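Local structure of galactose-binding like protein (Bacteroides thetaiotaomicron, 7M1A) at residues Ile34-Gly48 / Trp74-Met86. The protein is a SusE-like, calcium-binding protein whose galactose-binding-like domain, the part described here, probably recognises sugars and may have a degradative capacity. Sequence-based numbering, arbitrary orientation.
Sequences ISKDGDSGGVGLHTG and WAIQDEKHFYNDM. With EDO (1,2-ethanediol), chain C; EDO (1,2-ethanediol), chain E.
Asp37 and Asp78 join two irregular loops at one end of the beta-sandwich, a polar loop-to-loop contact with a small apolar patch beside it. Asp37 N donates to Asp78 OD2, 3.0 Å away and met nearly along its C-O axis, while a water bridges that oxygen to Asp37 O. The other carboxylate oxygen, Asp78 OD1, presents its syn lone pair to His81 ND1 at 2.6 Å, almost in the ring plane; this bond, with Ile76 CG2 and Lys80 CG over opposite faces, probably fixes the ring's rotation. Gln77 N adds a backbone bond to Ser35 O (2.9 Å). Beside this, Ile34 CD1 lies over one face of the Trp74 indole, 3.7 Å from the centroid of its five-membered ring, a CH-pi contact; Ile34 CG2, which chi1 of -67° sets anti to the backbone N, is carried onto Gln77 CG. Jelly-roll sandwiches of the galactose-binding-like superfamily commonly bind their ligands with such loops, and here residues 34-48 also border the calcium site, Ser35 N and Val43 O both bonding to Thr171 OG1. Two 1,2-ethanediol molecules, probably from the crystallisation liquor, lie between the loops, so a ligand may bind here. O1 of one donates to Asp37 OD1 and its O2 pairs with His81 NE2; Asp37 OD2 lies at the His81 ring edge, near CE1, the carboxylate nearly perpendicular to the ring (85°). O1 of the other accepts from His46 NE2 at 2.7 Å and its O2 from Lys80 NZ. His46 ND1 takes the Gly48 N-H in its ring plane at 2.8 Å; an alanine in place of His46 would probably leave that N-H and the diol O1 without their mate and open a gap beside CG of Met86 (selenomethionine), 3.8 Å from His46 CE1.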
loop_
_atom_site.group_PDB
_atom_site.type_symbol
_atom_site.label_atom_id
_atom_site.label_comp_id
_atom_site.label_asym_id
_atom_site.label_seq_id
_atom_site.Cartn_x
_atom_site.Cartn_y
_atom_site.Cartn_z
ATOM N N ILE A 34 -11.675 11.313 -11.155
ATOM C CA ILE A 34 -10.922 11.262 -12.385
ATOM C C ILE A 34 -10.264 12.642 -12.486
ATOM O O ILE A 34 -10.950 13.663 -12.714
ATOM C CB ILE A 34 -11.840 10.960 -13.604
ATOM C CG1 ILE A 34 -12.395 9.529 -13.506
ATOM C CG2 ILE A 34 -11.101 11.164 -14.923
ATOM C CD1 ILE A 34 -13.658 9.369 -14.335
ATOM N N SER A 35 -8.963 12.698 -12.187
ATOM C CA SER A 35 -8.279 13.944 -11.810
ATOM C C SER A 35 -7.249 14.380 -12.839
ATOM O O SER A 35 -6.844 13.579 -13.719
ATOM C CB SER A 35 -7.600 13.840 -10.443
ATOM O OG SER A 35 -8.485 13.319 -9.495
ATOM N N LYS A 36 -6.808 15.640 -12.746
ATOM C CA LYS A 36 -5.684 16.136 -13.527
ATOM C C LYS A 36 -4.605 16.661 -12.577
ATOM O O LYS A 36 -4.903 16.948 -11.412
ATOM C CB LYS A 36 -6.140 17.244 -14.477
ATOM C CG LYS A 36 -6.637 18.464 -13.726
ATOM C CD LYS A 36 -7.279 19.508 -14.662
ATOM C CE LYS A 36 -7.649 20.786 -13.937
ATOM N NZ LYS A 36 -8.787 20.642 -13.019
ATOM N N ASP A 37 -3.419 16.957 -13.115
ATOM C CA ASP A 37 -2.387 17.544 -12.291
ATOM C C ASP A 37 -2.909 18.840 -11.673
ATOM O O ASP A 37 -3.558 19.634 -12.357
ATOM C CB ASP A 37 -1.177 17.962 -13.114
ATOM C CG ASP A 37 -0.235 16.836 -13.428
ATOM O OD1 ASP A 37 -0.469 15.750 -12.910
ATOM O OD2 ASP A 37 0.703 17.073 -14.151
ATOM N N GLY A 38 -2.573 19.051 -10.404
ATOM C CA GLY A 38 -2.985 20.223 -9.647
ATOM C C GLY A 38 -4.264 20.036 -8.824
ATOM O O GLY A 38 -4.555 20.832 -7.937
ATOM N N ASP A 39 -4.988 18.949 -9.062
ATOM C CA ASP A 39 -6.179 18.686 -8.308
ATOM C C ASP A 39 -5.804 18.273 -6.886
ATOM O O ASP A 39 -4.712 17.708 -6.663
ATOM C CB ASP A 39 -7.051 17.601 -8.930
ATOM C CG ASP A 39 -7.777 18.061 -10.148
ATOM O OD1 ASP A 39 -7.685 19.313 -10.448
ATOM O OD2 ASP A 39 -8.382 17.142 -10.811
ATOM N N SER A 40 -6.740 18.513 -5.956
ATOM C CA SER A 40 -6.598 18.048 -4.557
ATOM C C SER A 40 -7.097 16.597 -4.459
ATOM O O SER A 40 -7.766 16.083 -5.346
ATOM C CB SER A 40 -7.382 18.974 -3.617
ATOM O OG SER A 40 -8.774 18.782 -3.843
ATOM N N GLY A 41 -6.723 15.902 -3.392
ATOM C CA GLY A 41 -7.320 14.603 -3.041
ATOM C C GLY A 41 -6.599 13.413 -3.680
ATOM O O GLY A 41 -7.149 12.277 -3.585
ATOM N N GLY A 42 -5.345 13.603 -4.215
ATOM C CA GLY A 42 -4.533 12.472 -4.731
ATOM C C GLY A 42 -4.899 12.268 -6.210
ATOM O O GLY A 42 -6.023 11.886 -6.526
ATOM N N VAL A 43 -3.937 12.559 -7.085
ATOM C CA VAL A 43 -4.195 12.568 -8.528
ATOM C C VAL A 43 -4.172 11.199 -9.184
ATOM O O VAL A 43 -4.933 10.948 -10.134
ATOM C CB VAL A 43 -3.197 13.543 -9.215
ATOM C CG1 VAL A 43 -3.214 13.503 -10.732
ATOM C CG2 VAL A 43 -3.423 14.988 -8.675
ATOM N N GLY A 44 -3.275 10.329 -8.732
ATOM C CA GLY A 44 -3.200 9.045 -9.406
ATOM C C GLY A 44 -1.990 8.276 -8.893
ATOM O O GLY A 44 -1.460 8.564 -7.792
ATOM N N LEU A 45 -1.547 7.276 -9.665
ATOM C CA LEU A 45 -0.340 6.565 -9.363
ATOM C C LEU A 45 0.659 6.831 -10.470
ATOM O O LEU A 45 0.289 7.248 -11.598
ATOM C CB LEU A 45 -0.569 5.067 -9.101
ATOM C CG LEU A 45 -1.001 4.194 -10.298
ATOM C CD1 LEU A 45 0.135 3.878 -11.278
ATOM C CD2 LEU A 45 -1.582 2.866 -9.773
ATOM N N HIS A 46 1.934 6.641 -10.125
ATOM C CA HIS A 46 2.973 6.951 -11.097
ATOM C C HIS A 46 4.241 6.186 -10.759
ATOM O O HIS A 46 4.722 6.287 -9.633
ATOM C CB HIS A 46 3.247 8.476 -11.034
ATOM C CG HIS A 46 3.965 9.002 -12.220
ATOM N ND1 HIS A 46 5.148 8.429 -12.750
ATOM C CD2 HIS A 46 3.668 10.101 -12.964
ATOM C CE1 HIS A 46 5.489 9.187 -13.800
ATOM N NE2 HIS A 46 4.600 10.186 -13.939
ATOM N N THR A 47 4.784 5.376 -11.695
ATOM C CA THR A 47 5.990 4.597 -11.395
ATOM C C THR A 47 7.288 5.360 -11.611
ATOM O O THR A 47 8.350 4.776 -11.352
ATOM C CB THR A 47 6.045 3.346 -12.286
ATOM O OG1 THR A 47 6.111 3.694 -13.672
ATOM C CG2 THR A 47 4.832 2.448 -12.091
ATOM N N GLY A 48 7.199 6.646 -12.044
ATOM C CA GLY A 48 8.415 7.415 -12.283
ATOM C C GLY A 48 8.838 7.356 -13.755
ATOM O O GLY A 48 8.068 7.006 -14.663
ATOM N N TRP A 74 -8.712 5.612 -16.854
ATOM C CA TRP A 74 -8.550 6.999 -17.311
ATOM C C TRP A 74 -7.099 7.432 -17.082
ATOM O O TRP A 74 -6.599 7.355 -15.969
ATOM C CB TRP A 74 -9.476 7.986 -16.522
ATOM C CG TRP A 74 -10.911 7.761 -16.880
ATOM C CD1 TRP A 74 -11.624 8.508 -17.768
ATOM C CD2 TRP A 74 -11.829 6.723 -16.402
ATOM N NE1 TRP A 74 -12.920 8.041 -17.844
ATOM C CE2 TRP A 74 -13.089 6.963 -16.986
ATOM C CE3 TRP A 74 -11.800 5.734 -15.425
ATOM C CZ2 TRP A 74 -14.237 6.220 -16.736
ATOM C CZ3 TRP A 74 -12.917 4.966 -15.135
ATOM C CH2 TRP A 74 -14.132 5.190 -15.818
ATOM N N ALA A 75 -6.529 8.068 -18.079
ATOM C CA ALA A 75 -5.298 8.830 -18.001
ATOM C C ALA A 75 -5.515 10.112 -17.171
ATOM O O ALA A 75 -6.637 10.630 -17.051
ATOM C CB ALA A 75 -4.795 9.165 -19.411
ATOM N N ILE A 76 -4.415 10.614 -16.592
ATOM C CA ILE A 76 -4.497 11.894 -15.872
ATOM C C ILE A 76 -4.984 12.953 -16.893
ATOM O O ILE A 76 -4.592 12.964 -18.075
ATOM C CB ILE A 76 -3.097 12.234 -15.306
ATOM C CG1 ILE A 76 -2.695 11.204 -14.221
ATOM C CG2 ILE A 76 -3.004 13.692 -14.785
ATOM C CD1 ILE A 76 -1.199 11.245 -13.884
ATOM N N GLN A 77 -5.983 13.742 -16.478
ATOM C CA GLN A 77 -6.870 14.455 -17.436
ATOM C C GLN A 77 -6.387 15.848 -17.892
ATOM O O GLN A 77 -7.034 16.905 -17.675
ATOM C CB GLN A 77 -8.263 14.543 -16.796
ATOM C CG GLN A 77 -8.957 13.182 -16.571
ATOM C CD GLN A 77 -9.483 12.569 -17.856
ATOM O OE1 GLN A 77 -9.058 11.469 -18.365
ATOM N NE2 GLN A 77 -10.498 13.233 -18.353
ATOM N N ASP A 78 -5.204 15.829 -18.503
ATOM C CA ASP A 78 -4.702 17.080 -19.062
ATOM C C ASP A 78 -3.827 16.796 -20.286
ATOM O O ASP A 78 -3.507 15.615 -20.562
ATOM C CB ASP A 78 -3.917 17.845 -17.990
ATOM C CG ASP A 78 -2.842 17.042 -17.273
ATOM O OD1 ASP A 78 -2.195 16.226 -17.905
ATOM O OD2 ASP A 78 -2.710 17.235 -16.048
ATOM N N GLU A 79 -3.517 17.885 -21.037
ATOM C CA GLU A 79 -2.833 17.623 -22.298
ATOM C C GLU A 79 -1.441 17.042 -22.116
ATOM O O GLU A 79 -1.004 16.251 -22.985
ATOM C CB GLU A 79 -2.718 18.912 -23.080
ATOM C CG GLU A 79 -4.078 19.329 -23.622
ATOM C CD GLU A 79 -4.006 20.560 -24.506
ATOM O OE1 GLU A 79 -5.069 20.956 -25.045
ATOM O OE2 GLU A 79 -2.868 21.111 -24.636
ATOM N N LYS A 80 -0.816 17.301 -20.958
ATOM C CA LYS A 80 0.499 16.734 -20.665
ATOM C C LYS A 80 0.422 15.193 -20.707
ATOM O O LYS A 80 1.367 14.544 -21.152
ATOM C CB LYS A 80 0.979 17.221 -19.292
ATOM C CG LYS A 80 2.287 16.582 -18.893
ATOM C CD LYS A 80 2.782 17.001 -17.510
ATOM C CE LYS A 80 4.252 16.645 -17.338
ATOM N NZ LYS A 80 4.824 16.959 -16.002
ATOM N N HIS A 81 -0.712 14.606 -20.311
ATOM C CA HIS A 81 -0.851 13.165 -20.146
ATOM C C HIS A 81 -1.698 12.506 -21.232
ATOM O O HIS A 81 -1.634 11.301 -21.375
ATOM C CB HIS A 81 -1.341 12.819 -18.734
ATOM C CG HIS A 81 -0.366 13.225 -17.692
ATOM N ND1 HIS A 81 -0.489 14.417 -17.093
ATOM C CD2 HIS A 81 0.648 12.556 -17.058
ATOM C CE1 HIS A 81 0.456 14.548 -16.158
ATOM N NE2 HIS A 81 1.178 13.422 -16.104
ATOM N N PHE A 82 -2.520 13.232 -21.992
ATOM C CA PHE A 82 -3.357 12.573 -22.989
ATOM C C PHE A 82 -2.472 12.030 -24.125
ATOM O O PHE A 82 -1.804 12.810 -24.835
ATOM C CB PHE A 82 -4.381 13.551 -23.579
ATOM C CG PHE A 82 -5.498 13.995 -22.670
ATOM C CD1 PHE A 82 -5.975 13.172 -21.672
ATOM C CD2 PHE A 82 -6.122 15.225 -22.843
ATOM C CE1 PHE A 82 -7.073 13.532 -20.895
ATOM C CE2 PHE A 82 -7.213 15.605 -22.058
ATOM C CZ PHE A 82 -7.676 14.772 -21.044
ATOM N N TYR A 83 -2.427 10.698 -24.294
ATOM C CA TYR A 83 -1.607 10.070 -25.320
ATOM C C TYR A 83 -0.169 10.603 -25.274
ATOM O O TYR A 83 0.462 10.902 -26.328
ATOM C CB TYR A 83 -2.209 10.322 -26.718
ATOM C CG TYR A 83 -3.699 10.177 -26.741
ATOM C CD1 TYR A 83 -4.323 8.926 -26.808
ATOM C CD2 TYR A 83 -4.509 11.304 -26.654
ATOM C CE1 TYR A 83 -5.721 8.804 -26.806
ATOM C CE2 TYR A 83 -5.902 11.189 -26.636
ATOM C CZ TYR A 83 -6.506 9.957 -26.703
ATOM O OH TYR A 83 -7.846 9.813 -26.739
ATOM N N ASN A 84 0.353 10.745 -24.031
ATOM C CA ASN A 84 1.652 11.389 -23.870
ATOM C C ASN A 84 2.192 10.928 -22.507
ATOM O O ASN A 84 1.535 10.221 -21.732
ATOM C CB ASN A 84 1.459 12.922 -23.950
ATOM C CG ASN A 84 2.680 13.641 -24.511
ATOM O OD1 ASN A 84 3.810 13.168 -24.357
ATOM N ND2 ASN A 84 2.448 14.764 -25.188
ATOM N N ASP A 85 3.391 11.389 -22.156
ATOM C CA ASP A 85 3.947 11.203 -20.824
ATOM C C ASP A 85 4.044 9.678 -20.562
ATOM O O ASP A 85 4.326 8.909 -21.493
ATOM C CB ASP A 85 3.174 12.042 -19.783
ATOM C CG ASP A 85 4.009 12.305 -18.534
ATOM O OD1 ASP A 85 4.020 11.470 -17.581
ATOM O OD2 ASP A 85 4.694 13.318 -18.517
HETATM N N MSE A 86 3.823 9.250 -19.309
HETATM C CA MSE A 86 3.934 7.836 -18.987
HETATM C C MSE A 86 2.541 7.182 -19.016
HETATM O O MSE A 86 2.332 6.094 -18.441
HETATM C CB MSE A 86 4.630 7.566 -17.655
HETATM C CG MSE A 86 5.950 8.285 -17.483
HETATM SE SE MSE A 86 7.261 7.971 -18.902
HETATM C CE MSE A 86 7.597 9.832 -19.391
HETATM C C1 EDO C . 2.712 14.718 -12.782
HETATM O O1 EDO C . 1.491 14.049 -12.961
HETATM C C2 EDO C . 3.605 13.670 -13.178
HETATM O O2 EDO C . 3.434 13.316 -14.528
HETATM C C1 EDO E . 6.833 12.332 -16.030
HETATM O O1 EDO E . 5.493 12.026 -15.738
HETATM C C2 EDO E . 6.976 13.754 -16.527
HETATM O O2 EDO E . 6.150 14.434 -15.662
HETATM O O HOH W 1 -3.388 19.730 -15.123
#